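Local coordinates for uncharacterized protein (Methanothermobacter thermautotrophicus, PDB 1IHN) that is of unknown function, a small archaeal protein of the DUF498/DUF598 family with a fold that was new when its structure was solved, at residues A[24-35]-A[49-60]; A[64-72]-A[83-94]. All blocks are in the same frame, centred on the assembly; numbering follows the deposited sequence.

Contact 1 of 2, residues A[24-35]-A[49-60]; sequences VVHVDGSVTPRR and MAEEELEELLEE
Arg34 and Glu53 form a side-on salt bridge, their flat groups nearly coplanar (15° apart): NE of Arg34 to OE1 of Glu53 2.9 Å, NH2 of Arg34 to OE2 of Glu53 3.0 Å, each on a syn lone pair. The selenomethionine Met49 lays its CE over one guanidinium face, toward the rim. Both charges have second partners, Asp22 on Arg34 NH1 and Ser39 on Glu53 OE2, which should limit the rotation of the pair. A long salt bridge, Arg35 NE to Glu56 OE2 3.7 Å, works by charge alone, the oxygen well out of the guanidinium plane. Glu56 CG stands between its backbone N and carbonyl carbon (chi1 71°), and the chain, extended beyond it, carries the carboxylate to Arg35 and sets OE1 at the edge of the His26 ring, 3.3 Å from CE1.

Strands 23-25 and 31-33 make a beta hairpin at the edge of the mixed sheet, and helix 52-58 packs on it. At the hairpin turn Glu60 grips with both oxygens. OE2 accepts from ND1 of His26 at 2.6 Å, syn and close to the ring plane, while OE1 takes the backbone N of Val27 at 2.7 Å. The other ring nitrogen, NE2, is hydrogen-bonded to Thr32 OG1, so the imidazole is held at both ends.

Water joins Thr32 OG1, Pro33 O and Glu56 OE2; another joins Arg35 N to Glu53 OE1. Leu57 CD2 meets Val24 CG1 at 3.6 Å, an apolar contact.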
loop_
_atom_site.group_PDB
_atom_site.type_symbol
_atom_site.label_atom_id
_atom_site.label_comp_id
_atom_site.label_asym_id
_atom_site.label_seq_id
_atom_site.Cartn_x
_atom_site.Cartn_y
_atom_site.Cartn_z
ATOM N N VAL A 24 3.250 -2.001 4.299
ATOM C CA VAL A 24 3.461 -0.589 4.040
ATOM C C VAL A 24 4.871 -0.481 3.450
ATOM O O VAL A 24 5.842 -0.940 4.062
ATOM C CB VAL A 24 3.426 0.241 5.342
ATOM C CG1 VAL A 24 3.794 1.695 5.045
ATOM C CG2 VAL A 24 2.045 0.153 5.985
ATOM N N VAL A 25 4.978 0.093 2.257
ATOM C CA VAL A 25 6.279 0.286 1.632
ATOM C C VAL A 25 6.656 1.760 1.827
ATOM O O VAL A 25 5.973 2.666 1.343
ATOM C CB VAL A 25 6.243 -0.071 0.127
ATOM C CG1 VAL A 25 7.608 0.164 -0.499
ATOM C CG2 VAL A 25 5.853 -1.532 -0.045
ATOM N N HIS A 26 7.737 1.983 2.564
ATOM C CA HIS A 26 8.219 3.322 2.865
ATOM C C HIS A 26 9.051 3.920 1.723
ATOM O O HIS A 26 9.555 3.201 0.861
ATOM C CB HIS A 26 9.024 3.264 4.166
ATOM C CG HIS A 26 8.222 2.778 5.335
ATOM N ND1 HIS A 26 7.504 3.625 6.151
ATOM C CD2 HIS A 26 7.948 1.523 5.768
ATOM C CE1 HIS A 26 6.821 2.917 7.031
ATOM N NE2 HIS A 26 7.071 1.637 6.820
ATOM N N VAL A 27 9.181 5.241 1.725
ATOM C CA VAL A 27 9.928 5.949 0.691
ATOM C C VAL A 27 11.337 5.408 0.469
ATOM O O VAL A 27 11.810 5.351 -0.664
ATOM C CB VAL A 27 10.012 7.456 1.024
ATOM C CG1 VAL A 27 11.018 8.148 0.114
ATOM C CG2 VAL A 27 8.637 8.091 0.864
ATOM N N ASP A 28 12.000 5.002 1.545
ATOM C CA ASP A 28 13.362 4.483 1.453
ATOM C C ASP A 28 13.482 2.999 1.082
ATOM O O ASP A 28 14.588 2.454 1.050
ATOM C CB ASP A 28 14.092 4.728 2.777
ATOM C CG ASP A 28 13.391 4.080 3.955
ATOM O OD1 ASP A 28 12.443 3.295 3.731
ATOM O OD2 ASP A 28 13.794 4.352 5.106
ATOM N N GLY A 29 12.358 2.338 0.819
ATOM C CA GLY A 29 12.415 0.932 0.454
ATOM C C GLY A 29 12.115 -0.019 1.599
ATOM O O GLY A 29 12.018 -1.229 1.395
ATOM N N SER A 30 11.977 0.520 2.808
ATOM C CA SER A 30 11.673 -0.299 3.976
ATOM C C SER A 30 10.244 -0.832 3.917
ATOM O O SER A 30 9.382 -0.273 3.240
ATOM C CB SER A 30 11.850 0.512 5.263
ATOM O OG SER A 30 13.210 0.827 5.492
ATOM N N VAL A 31 10.004 -1.918 4.638
ATOM C CA VAL A 31 8.695 -2.532 4.686
ATOM C C VAL A 31 8.302 -2.806 6.131
ATOM O O VAL A 31 9.094 -3.343 6.900
ATOM C CB VAL A 31 8.673 -3.884 3.950
ATOM C CG1 VAL A 31 7.330 -4.559 4.167
ATOM C CG2 VAL A 31 8.952 -3.690 2.469
ATOM N N THR A 32 7.080 -2.426 6.489
ATOM C CA THR A 32 6.556 -2.671 7.825
ATOM C C THR A 32 5.140 -3.213 7.678
ATOM O O THR A 32 4.486 -3.015 6.644
ATOM C CB THR A 32 6.521 -1.393 8.688
ATOM O OG1 THR A 32 5.740 -0.387 8.033
ATOM C CG2 THR A 32 7.930 -0.874 8.926
ATOM N N PRO A 33 4.653 -3.925 8.702
ATOM C CA PRO A 33 3.303 -4.490 8.662
ATOM C C PRO A 33 2.258 -3.383 8.646
ATOM O O PRO A 33 2.422 -2.358 9.311
ATOM C CB PRO A 33 3.228 -5.311 9.954
ATOM C CG PRO A 33 4.666 -5.631 10.257
ATOM C CD PRO A 33 5.350 -4.328 9.934
ATOM N N ARG A 34 1.188 -3.587 7.891
ATOM C CA ARG A 34 0.123 -2.601 7.849
ATOM C C ARG A 34 -0.508 -2.554 9.242
ATOM O O ARG A 34 -0.701 -3.586 9.876
ATOM C CB ARG A 34 -0.930 -2.995 6.813
ATOM C CG ARG A 34 -2.109 -2.052 6.779
ATOM C CD ARG A 34 -3.231 -2.550 5.888
ATOM N NE ARG A 34 -4.453 -1.827 6.207
ATOM C CZ ARG A 34 -5.683 -2.284 6.012
ATOM N NH1 ARG A 34 -5.883 -3.480 5.472
ATOM N NH2 ARG A 34 -6.714 -1.558 6.419
ATOM N N ARG A 35 -0.822 -1.357 9.721
ATOM C CA ARG A 35 -1.425 -1.210 11.044
ATOM C C ARG A 35 -2.948 -1.292 10.976
ATOM O O ARG A 35 -3.645 -0.288 11.141
ATOM C CB ARG A 35 -1.011 0.125 11.663
ATOM C CG ARG A 35 0.483 0.301 11.773
ATOM C CD ARG A 35 0.808 1.600 12.471
ATOM N NE ARG A 35 2.243 1.835 12.550
ATOM C CZ ARG A 35 2.793 2.839 13.227
ATOM N NH1 ARG A 35 2.021 3.696 13.886
ATOM N NH2 ARG A 35 4.112 2.989 13.239
HETATM N N MSE A 49 -10.286 1.749 5.330
HETATM C CA MSE A 49 -9.020 2.306 5.776
HETATM C C MSE A 49 -9.175 3.688 6.372
HETATM O O MSE A 49 -9.787 4.570 5.771
HETATM C CB MSE A 49 -8.030 2.369 4.614
HETATM C CG MSE A 49 -6.620 2.743 5.036
HETATM SE SE MSE A 49 -5.395 2.840 3.539
HETATM C CE MSE A 49 -5.334 0.973 3.093
ATOM N N ALA A 50 -8.619 3.871 7.564
ATOM C CA ALA A 50 -8.676 5.162 8.229
ATOM C C ALA A 50 -7.559 6.006 7.624
ATOM O O ALA A 50 -6.535 5.463 7.189
ATOM C CB ALA A 50 -8.457 4.989 9.722
ATOM N N GLU A 51 -7.747 7.321 7.585
ATOM C CA GLU A 51 -6.720 8.192 7.029
ATOM C C GLU A 51 -5.493 8.179 7.927
ATOM O O GLU A 51 -4.381 8.448 7.475
ATOM C CB GLU A 51 -7.227 9.631 6.876
ATOM C CG GLU A 51 -6.179 10.548 6.247
ATOM C CD GLU A 51 -6.633 11.989 6.119
ATOM O OE1 GLU A 51 -7.009 12.590 7.149
ATOM O OE2 GLU A 51 -6.603 12.519 4.987
ATOM N N GLU A 52 -5.699 7.862 9.202
ATOM C CA GLU A 52 -4.596 7.807 10.149
ATOM C C GLU A 52 -3.544 6.797 9.684
ATOM O O GLU A 52 -2.370 6.914 10.031
ATOM C CB GLU A 52 -5.092 7.409 11.545
ATOM C CG GLU A 52 -6.047 8.393 12.202
ATOM C CD GLU A 52 -7.508 8.037 11.989
ATOM O OE1 GLU A 52 -8.025 8.242 10.868
ATOM O OE2 GLU A 52 -8.138 7.544 12.954
ATOM N N GLU A 53 -3.959 5.798 8.910
ATOM C CA GLU A 53 -3.014 4.801 8.415
ATOM C C GLU A 53 -1.943 5.426 7.519
ATOM O O GLU A 53 -0.831 4.910 7.426
ATOM C CB GLU A 53 -3.739 3.679 7.654
ATOM C CG GLU A 53 -4.343 2.616 8.563
ATOM C CD GLU A 53 -4.636 1.302 7.850
ATOM O OE1 GLU A 53 -3.718 0.748 7.205
ATOM O OE2 GLU A 53 -5.779 0.811 7.944
ATOM N N LEU A 54 -2.280 6.540 6.873
ATOM C CA LEU A 54 -1.346 7.243 5.988
ATOM C C LEU A 54 -0.406 8.171 6.756
ATOM O O LEU A 54 0.653 8.553 6.252
ATOM C CB LEU A 54 -2.113 8.089 4.970
ATOM C CG LEU A 54 -3.075 7.410 3.995
ATOM C CD1 LEU A 54 -3.812 8.482 3.208
ATOM C CD2 LEU A 54 -2.312 6.487 3.056
ATOM N N GLU A 55 -0.804 8.535 7.970
ATOM C CA GLU A 55 -0.025 9.442 8.805
ATOM C C GLU A 55 1.461 9.095 8.899
ATOM O O GLU A 55 2.312 9.985 8.808
ATOM C CB GLU A 55 -0.640 9.518 10.209
ATOM C CG GLU A 55 -0.062 10.630 11.083
ATOM C CD GLU A 55 -0.922 10.935 12.303
ATOM O OE1 GLU A 55 -1.191 10.007 13.097
ATOM O OE2 GLU A 55 -1.326 12.106 12.472
ATOM N N GLU A 56 1.783 7.815 9.072
ATOM C CA GLU A 56 3.183 7.427 9.178
ATOM C C GLU A 56 3.937 7.678 7.874
ATOM O O GLU A 56 5.151 7.848 7.877
ATOM C CB GLU A 56 3.316 5.952 9.590
ATOM C CG GLU A 56 2.931 4.919 8.532
ATOM C CD GLU A 56 3.303 3.495 8.957
ATOM O OE1 GLU A 56 4.483 3.260 9.279
ATOM O OE2 GLU A 56 2.423 2.608 8.967
ATOM N N LEU A 57 3.218 7.713 6.758
ATOM C CA LEU A 57 3.854 7.946 5.467
ATOM C C LEU A 57 4.037 9.429 5.158
ATOM O O LEU A 57 5.027 9.822 4.543
ATOM C CB LEU A 57 3.043 7.285 4.347
ATOM C CG LEU A 57 2.998 5.753 4.385
ATOM C CD1 LEU A 57 2.185 5.232 3.200
ATOM C CD2 LEU A 57 4.426 5.194 4.350
ATOM N N LEU A 58 3.087 10.248 5.597
ATOM C CA LEU A 58 3.134 11.686 5.358
ATOM C C LEU A 58 4.406 12.325 5.904
ATOM O O LEU A 58 4.841 13.376 5.428
ATOM C CB LEU A 58 1.907 12.355 5.984
ATOM C CG LEU A 58 0.549 11.848 5.492
ATOM C CD1 LEU A 58 -0.565 12.526 6.270
ATOM C CD2 LEU A 58 0.405 12.119 4.002
ATOM N N GLU A 59 5.002 11.682 6.901
ATOM C CA GLU A 59 6.222 12.183 7.526
ATOM C C GLU A 59 7.428 12.028 6.597
ATOM O O GLU A 59 8.369 12.822 6.636
ATOM C CB GLU A 59 6.473 11.416 8.826
ATOM C CG GLU A 59 5.241 11.301 9.712
ATOM C CD GLU A 59 5.418 10.295 10.835
ATOM O OE1 GLU A 59 5.679 9.109 10.533
ATOM O OE2 GLU A 59 5.291 10.685 12.015
ATOM N N GLU A 60 7.392 10.995 5.764
ATOM C CA GLU A 60 8.471 10.722 4.827
ATOM C C GLU A 60 8.407 11.655 3.625
ATOM O O GLU A 60 9.256 11.594 2.735
ATOM C CB GLU A 60 8.388 9.267 4.365
ATOM C CG GLU A 60 8.821 8.269 5.424
ATOM C CD GLU A 60 8.278 6.873 5.174
ATOM O OE1 GLU A 60 8.346 6.391 4.022
ATOM O OE2 GLU A 60 7.787 6.256 6.142
HETATM O O HOH W 1 3.363 0.169 9.352
HETATM O O HOH W 2 -1.281 0.799 8.077
#

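Contact 2 of 2, residues A[64-72]-A[83-94]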
loop_
_atom_site.group_PDB
_atom_site.type_symbol
_atom_site.label_atom_id
_atom_site.label_comp_id
_atom_site.label_asym_id
_atom_site.label_seq_id
_atom_site.Cartn_x
_atom_site.Cartn_y
_atom_site.Cartn_z
ATOM N N SER A 64 4.132 10.805 -3.940
ATOM C CA SER A 64 2.992 9.999 -4.339
ATOM C C SER A 64 2.765 8.822 -3.410
ATOM O O SER A 64 3.703 8.113 -3.030
ATOM C CB SER A 64 3.196 9.481 -5.767
ATOM O OG SER A 64 2.219 8.512 -6.116
ATOM N N ILE A 65 1.503 8.619 -3.051
ATOM C CA ILE A 65 1.127 7.513 -2.192
ATOM C C ILE A 65 0.188 6.617 -2.973
ATOM O O ILE A 65 -0.856 7.060 -3.448
ATOM C CB ILE A 65 0.406 7.988 -0.915
ATOM C CG1 ILE A 65 1.391 8.731 -0.002
ATOM C CG2 ILE A 65 -0.194 6.790 -0.196
ATOM C CD1 ILE A 65 0.788 9.210 1.312
ATOM N N ILE A 66 0.571 5.356 -3.113
ATOM C CA ILE A 66 -0.242 4.398 -3.830
ATOM C C ILE A 66 -0.855 3.427 -2.840
ATOM O O ILE A 66 -0.171 2.895 -1.967
ATOM C CB ILE A 66 0.598 3.603 -4.848
ATOM C CG1 ILE A 66 1.251 4.567 -5.845
ATOM C CG2 ILE A 66 -0.284 2.586 -5.563
ATOM C CD1 ILE A 66 2.111 3.895 -6.890
ATOM N N ILE A 67 -2.153 3.202 -2.977
ATOM C CA ILE A 67 -2.855 2.282 -2.106
ATOM C C ILE A 67 -3.393 1.121 -2.925
ATOM O O ILE A 67 -4.180 1.315 -3.854
ATOM C CB ILE A 67 -4.028 2.980 -1.390
ATOM C CG1 ILE A 67 -3.487 4.088 -0.486
ATOM C CG2 ILE A 67 -4.840 1.963 -0.587
ATOM C CD1 ILE A 67 -4.557 4.876 0.228
ATOM N N GLY A 68 -2.935 -0.081 -2.595
ATOM C CA GLY A 68 -3.411 -1.267 -3.276
ATOM C C GLY A 68 -4.650 -1.728 -2.532
ATOM O O GLY A 68 -4.552 -2.288 -1.434
ATOM N N SER A 69 -5.820 -1.483 -3.123
ATOM C CA SER A 69 -7.091 -1.850 -2.507
ATOM C C SER A 69 -7.355 -3.367 -2.474
ATOM O O SER A 69 -8.458 -3.810 -2.118
ATOM C CB SER A 69 -8.245 -1.134 -3.217
ATOM O OG SER A 69 -8.262 -1.479 -4.594
ATOM N N GLY A 70 -6.348 -4.144 -2.838
ATOM C CA GLY A 70 -6.422 -5.622 -2.749
ATOM C C GLY A 70 -6.690 -6.289 -4.097
ATOM O O GLY A 70 -6.883 -5.618 -5.119
ATOM N N VAL A 71 -6.677 -7.612 -4.028
ATOM C CA VAL A 71 -6.968 -8.485 -5.173
ATOM C C VAL A 71 -8.500 -8.604 -5.288
ATOM O O VAL A 71 -9.140 -9.307 -4.500
ATOM C CB VAL A 71 -6.322 -9.860 -4.943
ATOM C CG1 VAL A 71 -6.576 -10.841 -6.089
ATOM C CG2 VAL A 71 -4.798 -9.795 -4.788
ATOM N N HIS A 72 -9.037 -7.887 -6.274
ATOM C CA HIS A 72 -10.505 -7.794 -6.560
ATOM C C HIS A 72 -11.115 -6.509 -5.961
ATOM O O HIS A 72 -12.352 -6.355 -5.927
ATOM C CB HIS A 72 -11.330 -8.892 -5.910
ATOM C CG HIS A 72 -10.947 -10.323 -6.251
ATOM N ND1 HIS A 72 -10.814 -10.783 -7.558
ATOM C CD2 HIS A 72 -10.693 -11.372 -5.438
ATOM C CE1 HIS A 72 -10.500 -12.068 -7.501
ATOM N NE2 HIS A 72 -10.425 -12.433 -6.242
ATOM N N ALA A 83 -3.668 10.452 -2.520
ATOM C CA ALA A 83 -3.273 9.056 -2.683
ATOM C C ALA A 83 -3.991 8.360 -3.835
ATOM O O ALA A 83 -5.193 8.533 -4.037
ATOM C CB ALA A 83 -3.510 8.295 -1.385
ATOM N N THR A 84 -3.237 7.561 -4.580
ATOM C CA THR A 84 -3.765 6.821 -5.719
ATOM C C THR A 84 -4.244 5.432 -5.308
ATOM O O THR A 84 -3.436 4.575 -4.955
ATOM C CB THR A 84 -2.682 6.654 -6.795
ATOM O OG1 THR A 84 -2.223 7.944 -7.206
ATOM C CG2 THR A 84 -3.222 5.893 -7.991
ATOM N N VAL A 85 -5.553 5.208 -5.356
ATOM C CA VAL A 85 -6.105 3.911 -4.997
ATOM C C VAL A 85 -6.341 3.080 -6.253
ATOM O O VAL A 85 -6.984 3.534 -7.202
ATOM C CB VAL A 85 -7.435 4.052 -4.232
ATOM C CG1 VAL A 85 -7.937 2.678 -3.809
ATOM C CG2 VAL A 85 -7.237 4.935 -3.016
ATOM N N LEU A 86 -5.819 1.858 -6.252
ATOM C CA LEU A 86 -5.947 0.961 -7.393
ATOM C C LEU A 86 -5.954 -0.488 -6.933
ATOM O O LEU A 86 -5.460 -0.803 -5.847
ATOM C CB LEU A 86 -4.764 1.154 -8.351
ATOM C CG LEU A 86 -4.616 2.501 -9.060
ATOM C CD1 LEU A 86 -3.241 2.605 -9.691
ATOM C CD2 LEU A 86 -5.706 2.641 -10.117
ATOM N N PRO A 87 -6.537 -1.389 -7.741
ATOM C CA PRO A 87 -6.545 -2.794 -7.338
ATOM C C PRO A 87 -5.066 -3.113 -7.148
ATOM O O PRO A 87 -4.228 -2.612 -7.897
ATOM C CB PRO A 87 -7.149 -3.493 -8.551
ATOM C CG PRO A 87 -8.108 -2.468 -9.076
ATOM C CD PRO A 87 -7.293 -1.193 -8.992
ATOM N N THR A 88 -4.747 -3.932 -6.155
ATOM C CA THR A 88 -3.360 -4.252 -5.844
ATOM C C THR A 88 -2.437 -4.607 -7.008
ATOM O O THR A 88 -1.370 -4.010 -7.151
ATOM C CB THR A 88 -3.288 -5.361 -4.777
ATOM O OG1 THR A 88 -3.980 -4.917 -3.604
ATOM C CG2 THR A 88 -1.851 -5.658 -4.395
ATOM N N CYS A 89 -2.825 -5.560 -7.846
ATOM C CA CYS A 89 -1.949 -5.928 -8.948
ATOM C C CYS A 89 -1.740 -4.787 -9.948
ATOM O O CYS A 89 -0.777 -4.793 -10.713
ATOM C CB CYS A 89 -2.456 -7.201 -9.631
ATOM S SG CYS A 89 -2.309 -8.688 -8.570
ATOM N N GLU A 90 -2.633 -3.803 -9.935
ATOM C CA GLU A 90 -2.488 -2.634 -10.806
ATOM C C GLU A 90 -1.683 -1.588 -10.034
ATOM O O GLU A 90 -0.971 -0.769 -10.611
ATOM C CB GLU A 90 -3.856 -2.047 -11.173
ATOM C CG GLU A 90 -4.539 -2.732 -12.346
ATOM C CD GLU A 90 -5.957 -2.233 -12.576
ATOM O OE1 GLU A 90 -6.159 -1.000 -12.682
ATOM O OE2 GLU A 90 -6.871 -3.082 -12.660
ATOM N N ALA A 91 -1.798 -1.633 -8.714
ATOM C CA ALA A 91 -1.094 -0.695 -7.853
ATOM C C ALA A 91 0.414 -0.903 -7.874
ATOM O O ALA A 91 1.173 0.067 -7.891
ATOM C CB ALA A 91 -1.619 -0.803 -6.421
ATOM N N ILE A 92 0.849 -2.161 -7.880
ATOM C CA ILE A 92 2.281 -2.458 -7.881
ATOM C C ILE A 92 2.947 -2.062 -9.185
ATOM O O ILE A 92 4.124 -1.707 -9.202
ATOM C CB ILE A 92 2.576 -3.956 -7.627
ATOM C CG1 ILE A 92 1.981 -4.810 -8.744
ATOM C CG2 ILE A 92 2.026 -4.377 -6.282
ATOM C CD1 ILE A 92 2.554 -6.207 -8.787
ATOM N N LYS A 93 2.198 -2.134 -10.281
ATOM C CA LYS A 93 2.739 -1.753 -11.577
ATOM C C LYS A 93 2.995 -0.256 -11.558
ATOM O O LYS A 93 4.045 0.212 -12.002
ATOM C CB LYS A 93 1.750 -2.076 -12.703
ATOM C CG LYS A 93 1.567 -3.556 -12.994
ATOM C CD LYS A 93 0.679 -3.752 -14.216
ATOM C CE LYS A 93 0.405 -5.227 -14.484
ATOM N NZ LYS A 93 -0.495 -5.422 -15.662
ATOM N N ARG A 94 2.017 0.485 -11.042
ATOM C CA ARG A 94 2.096 1.936 -10.953
ATOM C C ARG A 94 3.238 2.350 -10.032
ATOM O O ARG A 94 3.925 3.342 -10.287
ATOM C CB ARG A 94 0.773 2.498 -10.425
ATOM C CG ARG A 94 0.721 4.017 -10.329
ATOM C CD ARG A 94 0.773 4.669 -11.709
ATOM N NE ARG A 94 -0.429 4.389 -12.489
ATOM C CZ ARG A 94 -1.578 5.046 -12.362
ATOM N NH1 ARG A 94 -1.690 6.039 -11.488
ATOM N NH2 ARG A 94 -2.622 4.701 -13.102
#
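This is a parallel strand pairing with a helix folded back across the face that carries Ile66, at the edge of the mixed sheet where strand 84-86 is outermost and strand 64-68 lies next to it. The ladder zigzags through Thr84 N to Ile65 O, Ile67 N to Thr84 O, Leu86 N to Ile67 O and Ser69 N to Leu86 O. The second of these is nearly straight, with an N-H...O angle of 176°.

Ile67 and Val85 share one face of the pair, with Ile67 CB 4.1 Å from Val85 CG2. Ile67 also sends its CD1 to Ala83 CB at 3.9 Å. On the other face Ile66 packs against helix 88-100: with chi1 (to CG1) at -59°, CG1 lies anti to the carbonyl carbon and CG2 anti to the backbone N; CG2 reaches Ala91 CB at 3.7 Å, while CD1 touches CG of Arg94, also at 3.7 Å. A serine in place of Ile66 would probably leave Ala91 and the aliphatic start of Arg94 without their apolar partner and open a gap between sheet and helix. Gly68 lets Ala91 CB come within 3.6 Å of its CA.

Beyond the strand, Thr88 N donates to Gly70 O at 2.9 Å, approaching from above the carbonyl plane. Cys89 is tied by a disulfide to Cys7 in strand 4-8. Helix 88-94 runs at 155° to strand 64-68, nearly antiparallel; strand 84-86, helix 88-100 and strand 105-109 form a beta-alpha-beta crossover between parallel strands, with strand 64-68 between the two.

In the fold
From the N terminus, the chain passes through the three-stranded antiparallel sheet before reaching contact 1, which closes the loop holding helix 36-43 and brings helix 52-58 onto the hairpin edge of the mixed sheet. Helix 52-58 leads straight into strand 64-68, where contact 2 begins; it closes a second loop, through strand 76-77, at the other edge. The loops are in series, neither nested nor crossed, with the contact centres about 14 Å apart. Strand 105-109 lies between the two pairings, joining 23-25 to 64-68. The contacts meet where Leu54 and Leu58 of helix 52-58 lie on the Ile65 and Ile67 face, joined by Met49, while helix 88-100 covers the face that carries Ile66.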